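PDB 4PBQ: putative TRAP PERIPLASMIC SOLUTE BINDING PROTEIN from Haemophilus influenzae, which binds L-gulonate and probably delivers it, or related sugar acids, to a TRAP transporter for uptake. Local coordinates for residues A[72-80]-A[87-96]. Sequence-based numbering, arbitrary orientation.
Sequences EDQIVNGLR and GITGLLLQNV. With 2UF (L-gulonate), chain D; SO4 (sulfate ion), chain E.
Glu72, at the ligand end of helix 72-81, reaches across to Gly90, where strand 86-89 gives way to a loop, in a buried helix-against-strand contact whose one end is a wall of the L-gulonate pocket. It illustrates how a periplasmic binding protein builds its site at the carboxyl ends of its strands. The axes of 72-80 and 87-89 come within 8.5 Å, their N-to-C directions 131° apart. With CG anti to the backbone N (chi1 -167°) and the chain extended beyond it, the Glu72 carboxylate arrives at the turn. There Glu72 OE2 accepts the backbone N-H of Gly90 on its anti side, 2.7 Å from Gly90 N and 22° out of the carboxylate plane. The same oxygen takes a hydrogen bond from gulonate O3, while Glu72 OE1 takes a short one, 2.6 Å, from gulonate O4. The Leu92 side chain passes at a slant to that of Glu72, its CD1 3.5 Å from Glu72 CD, while CD2 touches the ligand. Between Gly90 and Leu92, Leu91 N donates a hydrogen bond to gulonate O2 at 2.9 Å, so the turn binds the sugar acid with its own backbone; Tyr32 and Arg167 are among its further partners.

Behind the site the packing is apolar. Thr89 CG2 rests 3.6 Å from Ile75 CG2 and also meets Val76 CG2, whereas Thr89 OG1 turns to Gly90 O and to Gln237. Farther along, Leu93 CD1 fits against Val76 CG1 at 4.0 Å and against Arg80 CD. Arg80 NH1 and NH2 hold a sulfate, probably from the crystallisation liquor, beside Val96.

Chemically, one carboxylate serves both protein and ligand: the Gly90 N-H helps fix its position, and a negative charge there would probably strengthen its grip on the ligand hydroxyls.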
loop_
_atom_site.group_PDB
_atom_site.type_symbol
_atom_site.label_atom_id
_atom_site.label_comp_id
_atom_site.label_asym_id
_atom_site.label_seq_id
_atom_site.Cartn_x
_atom_site.Cartn_y
_atom_site.Cartn_z
ATOM N N GLU A 72 -2.717 5.691 -9.483
ATOM C CA GLU A 72 -1.893 4.539 -9.193
ATOM C C GLU A 72 -1.872 3.527 -10.329
ATOM O O GLU A 72 -0.828 2.977 -10.647
ATOM C CB GLU A 72 -2.415 3.887 -7.908
ATOM C CG GLU A 72 -1.482 2.859 -7.307
ATOM C CD GLU A 72 -2.059 2.174 -6.097
ATOM O OE1 GLU A 72 -3.194 2.526 -5.708
ATOM O OE2 GLU A 72 -1.370 1.276 -5.545
ATOM N N ASP A 73 -3.030 3.228 -10.908
ATOM C CA ASP A 73 -3.044 2.310 -12.023
ATOM C C ASP A 73 -2.254 2.804 -13.250
ATOM O O ASP A 73 -1.650 2.015 -13.975
ATOM C CB ASP A 73 -4.477 1.940 -12.421
ATOM C CG ASP A 73 -5.354 3.128 -12.763
ATOM O OD1 ASP A 73 -5.231 4.222 -12.158
ATOM O OD2 ASP A 73 -6.237 2.926 -13.635
ATOM N N GLN A 74 -2.295 4.105 -13.479
ATOM C CA GLN A 74 -1.541 4.728 -14.567
ATOM C C GLN A 74 -0.026 4.645 -14.318
ATOM O O GLN A 74 0.755 4.450 -15.251
ATOM C CB GLN A 74 -2.000 6.183 -14.755
ATOM C CG GLN A 74 -1.323 6.862 -15.959
ATOM C CD GLN A 74 -2.061 8.118 -16.449
ATOM O OE1 GLN A 74 -3.132 8.037 -17.053
ATOM N NE2 GLN A 74 -1.467 9.274 -16.211
ATOM N N ILE A 75 0.375 4.757 -13.057
ATOM C CA ILE A 75 1.779 4.569 -12.666
ATOM C C ILE A 75 2.221 3.134 -12.964
ATOM O O ILE A 75 3.258 2.911 -13.572
ATOM C CB ILE A 75 2.033 4.912 -11.185
ATOM C CG1 ILE A 75 1.552 6.336 -10.869
ATOM C CG2 ILE A 75 3.500 4.713 -10.851
ATOM C CD1 ILE A 75 2.116 7.402 -11.781
ATOM N N VAL A 76 1.424 2.146 -12.556
ATOM C CA VAL A 76 1.754 0.765 -12.893
ATOM C C VAL A 76 1.970 0.600 -14.401
ATOM O O VAL A 76 2.985 0.022 -14.832
ATOM C CB VAL A 76 0.668 -0.235 -12.410
ATOM C CG1 VAL A 76 1.033 -1.679 -12.853
ATOM C CG2 VAL A 76 0.537 -0.217 -10.928
ATOM N N ASN A 77 1.029 1.076 -15.212
ATOM C CA ASN A 77 1.148 0.915 -16.668
ATOM C C ASN A 77 2.350 1.653 -17.250
ATOM O O ASN A 77 3.001 1.160 -18.184
ATOM C CB ASN A 77 -0.147 1.328 -17.323
ATOM C CG ASN A 77 -1.230 0.290 -17.078
ATOM O OD1 ASN A 77 -0.926 -0.900 -16.999
ATOM N ND2 ASN A 77 -2.461 0.726 -16.928
ATOM N N GLY A 78 2.634 2.820 -16.694
ATOM C CA GLY A 78 3.793 3.591 -17.131
ATOM C C GLY A 78 5.106 2.896 -16.801
ATOM O O GLY A 78 6.054 2.953 -17.586
ATOM N N LEU A 79 5.177 2.234 -15.649
ATOM C CA LEU A 79 6.357 1.433 -15.302
ATOM C C LEU A 79 6.524 0.307 -16.321
ATOM O O LEU A 79 7.616 0.037 -16.811
ATOM C CB LEU A 79 6.226 0.853 -13.888
ATOM C CG LEU A 79 6.358 1.859 -12.749
ATOM C CD1 LEU A 79 5.778 1.284 -11.455
ATOM C CD2 LEU A 79 7.831 2.234 -12.549
ATOM N N ARG A 80 5.419 -0.331 -16.676
ATOM C CA ARG A 80 5.523 -1.459 -17.580
ATOM C C ARG A 80 5.935 -1.051 -19.000
ATOM O O ARG A 80 6.701 -1.767 -19.645
ATOM C CB ARG A 80 4.214 -2.236 -17.610
ATOM C CG ARG A 80 3.783 -2.785 -16.256
ATOM C CD ARG A 80 2.528 -3.635 -16.417
ATOM N NE ARG A 80 2.833 -4.844 -17.169
ATOM C CZ ARG A 80 1.912 -5.671 -17.662
ATOM N NH1 ARG A 80 0.608 -5.448 -17.456
ATOM N NH2 ARG A 80 2.300 -6.732 -18.358
ATOM N N GLY A 87 8.571 4.508 -9.694
ATOM C CA GLY A 87 7.383 4.871 -8.972
ATOM C C GLY A 87 7.240 4.119 -7.687
ATOM O O GLY A 87 7.968 3.137 -7.442
ATOM N N ILE A 88 6.302 4.589 -6.875
ATOM C CA ILE A 88 5.803 3.795 -5.743
ATOM C C ILE A 88 4.329 3.554 -5.950
ATOM O O ILE A 88 3.579 4.483 -6.185
ATOM C CB ILE A 88 6.017 4.474 -4.385
ATOM C CG1 ILE A 88 7.522 4.748 -4.155
ATOM C CG2 ILE A 88 5.414 3.601 -3.253
ATOM C CD1 ILE A 88 7.878 5.393 -2.842
ATOM N N THR A 89 3.948 2.283 -5.884
ATOM C CA THR A 89 2.542 1.884 -5.962
ATOM C C THR A 89 2.303 0.840 -4.887
ATOM O O THR A 89 3.250 0.289 -4.340
ATOM C CB THR A 89 2.143 1.281 -7.318
ATOM O OG1 THR A 89 2.721 -0.021 -7.509
ATOM C CG2 THR A 89 2.573 2.175 -8.477
ATOM N N GLY A 90 1.024 0.543 -4.676
ATOM C CA GLY A 90 0.624 -0.662 -3.973
ATOM C C GLY A 90 0.583 -1.844 -4.922
ATOM O O GLY A 90 1.363 -1.938 -5.886
ATOM N N LEU A 91 -0.345 -2.767 -4.671
ATOM C CA LEU A 91 -0.248 -4.088 -5.282
ATOM C C LEU A 91 -1.224 -4.279 -6.458
ATOM O O LEU A 91 -1.686 -5.386 -6.709
ATOM C CB LEU A 91 -0.552 -5.164 -4.211
ATOM C CG LEU A 91 0.222 -5.047 -2.888
ATOM C CD1 LEU A 91 -0.023 -6.249 -1.966
ATOM C CD2 LEU A 91 1.706 -4.913 -3.139
ATOM N N LEU A 92 -1.536 -3.212 -7.183
ATOM C CA LEU A 92 -2.563 -3.286 -8.223
ATOM C C LEU A 92 -2.183 -4.212 -9.380
ATOM O O LEU A 92 -3.076 -4.705 -10.082
ATOM C CB LEU A 92 -2.913 -1.903 -8.751
ATOM C CG LEU A 92 -3.458 -0.876 -7.771
ATOM C CD1 LEU A 92 -3.867 0.347 -8.521
ATOM C CD2 LEU A 92 -4.623 -1.457 -6.941
ATOM N N LEU A 93 -0.890 -4.478 -9.561
ATOM C CA LEU A 93 -0.446 -5.437 -10.562
ATOM C C LEU A 93 -1.018 -6.826 -10.278
ATOM O O LEU A 93 -0.977 -7.708 -11.145
ATOM C CB LEU A 93 1.077 -5.500 -10.625
ATOM C CG LEU A 93 1.626 -6.304 -11.806
ATOM C CD1 LEU A 93 1.198 -5.691 -13.103
ATOM C CD2 LEU A 93 3.160 -6.335 -11.719
ATOM N N GLN A 94 -1.610 -7.023 -9.102
ATOM C CA GLN A 94 -2.283 -8.293 -8.822
ATOM C C GLN A 94 -3.394 -8.594 -9.835
ATOM O O GLN A 94 -3.798 -9.754 -9.983
ATOM C CB GLN A 94 -2.852 -8.329 -7.406
ATOM C CG GLN A 94 -4.071 -7.419 -7.190
ATOM C CD GLN A 94 -5.392 -8.093 -7.540
ATOM O OE1 GLN A 94 -5.638 -9.242 -7.173
ATOM N NE2 GLN A 94 -6.255 -7.369 -8.241
ATOM N N ASN A 95 -3.906 -7.575 -10.525
ATOM C CA ASN A 95 -4.944 -7.837 -11.556
ATOM C C ASN A 95 -4.371 -8.482 -12.821
ATOM O O ASN A 95 -5.115 -8.972 -13.681
ATOM C CB ASN A 95 -5.815 -6.581 -11.884
ATOM C CG ASN A 95 -5.041 -5.453 -12.565
ATOM O OD1 ASN A 95 -3.981 -5.660 -13.142
ATOM N ND2 ASN A 95 -5.589 -4.239 -12.501
ATOM N N VAL A 96 -3.047 -8.500 -12.930
ATOM C CA VAL A 96 -2.355 -9.195 -14.006
ATOM C C VAL A 96 -1.897 -10.574 -13.534
ATOM O O VAL A 96 -1.999 -11.549 -14.272
ATOM C CB VAL A 96 -1.154 -8.374 -14.524
ATOM C CG1 VAL A 96 -0.323 -9.181 -15.532
ATOM C CG2 VAL A 96 -1.659 -7.088 -15.144
HETATM O O6A 2UF D . -6.254 3.691 -3.532
HETATM C C6 2UF D . -6.052 3.070 -2.480
HETATM O O6B 2UF D . -6.856 2.958 -1.542
HETATM C C5 2UF D . -4.658 2.431 -2.310
HETATM O O5 2UF D . -4.359 2.369 -0.932
HETATM C C4 2UF D . -4.627 1.009 -2.914
HETATM O O4 2UF D . -4.808 1.082 -4.337
HETATM C C3 2UF D . -3.290 0.321 -2.564
HETATM O O3 2UF D . -2.124 1.158 -2.878
HETATM C C2 2UF D . -3.140 -1.021 -3.300
HETATM O O2 2UF D . -2.079 -1.680 -2.636
HETATM C C1 2UF D . -4.411 -1.913 -3.151
HETATM O O1 2UF D . -4.108 -3.194 -3.727
HETATM S S SO4 E . -0.831 -8.173 -19.834
HETATM O O1 SO4 E . 0.491 -8.605 -19.393
HETATM O O2 SO4 E . -0.796 -7.969 -21.283
HETATM O O3 SO4 E . -1.247 -6.928 -19.189
HETATM O O4 SO4 E . -1.801 -9.210 -19.486
#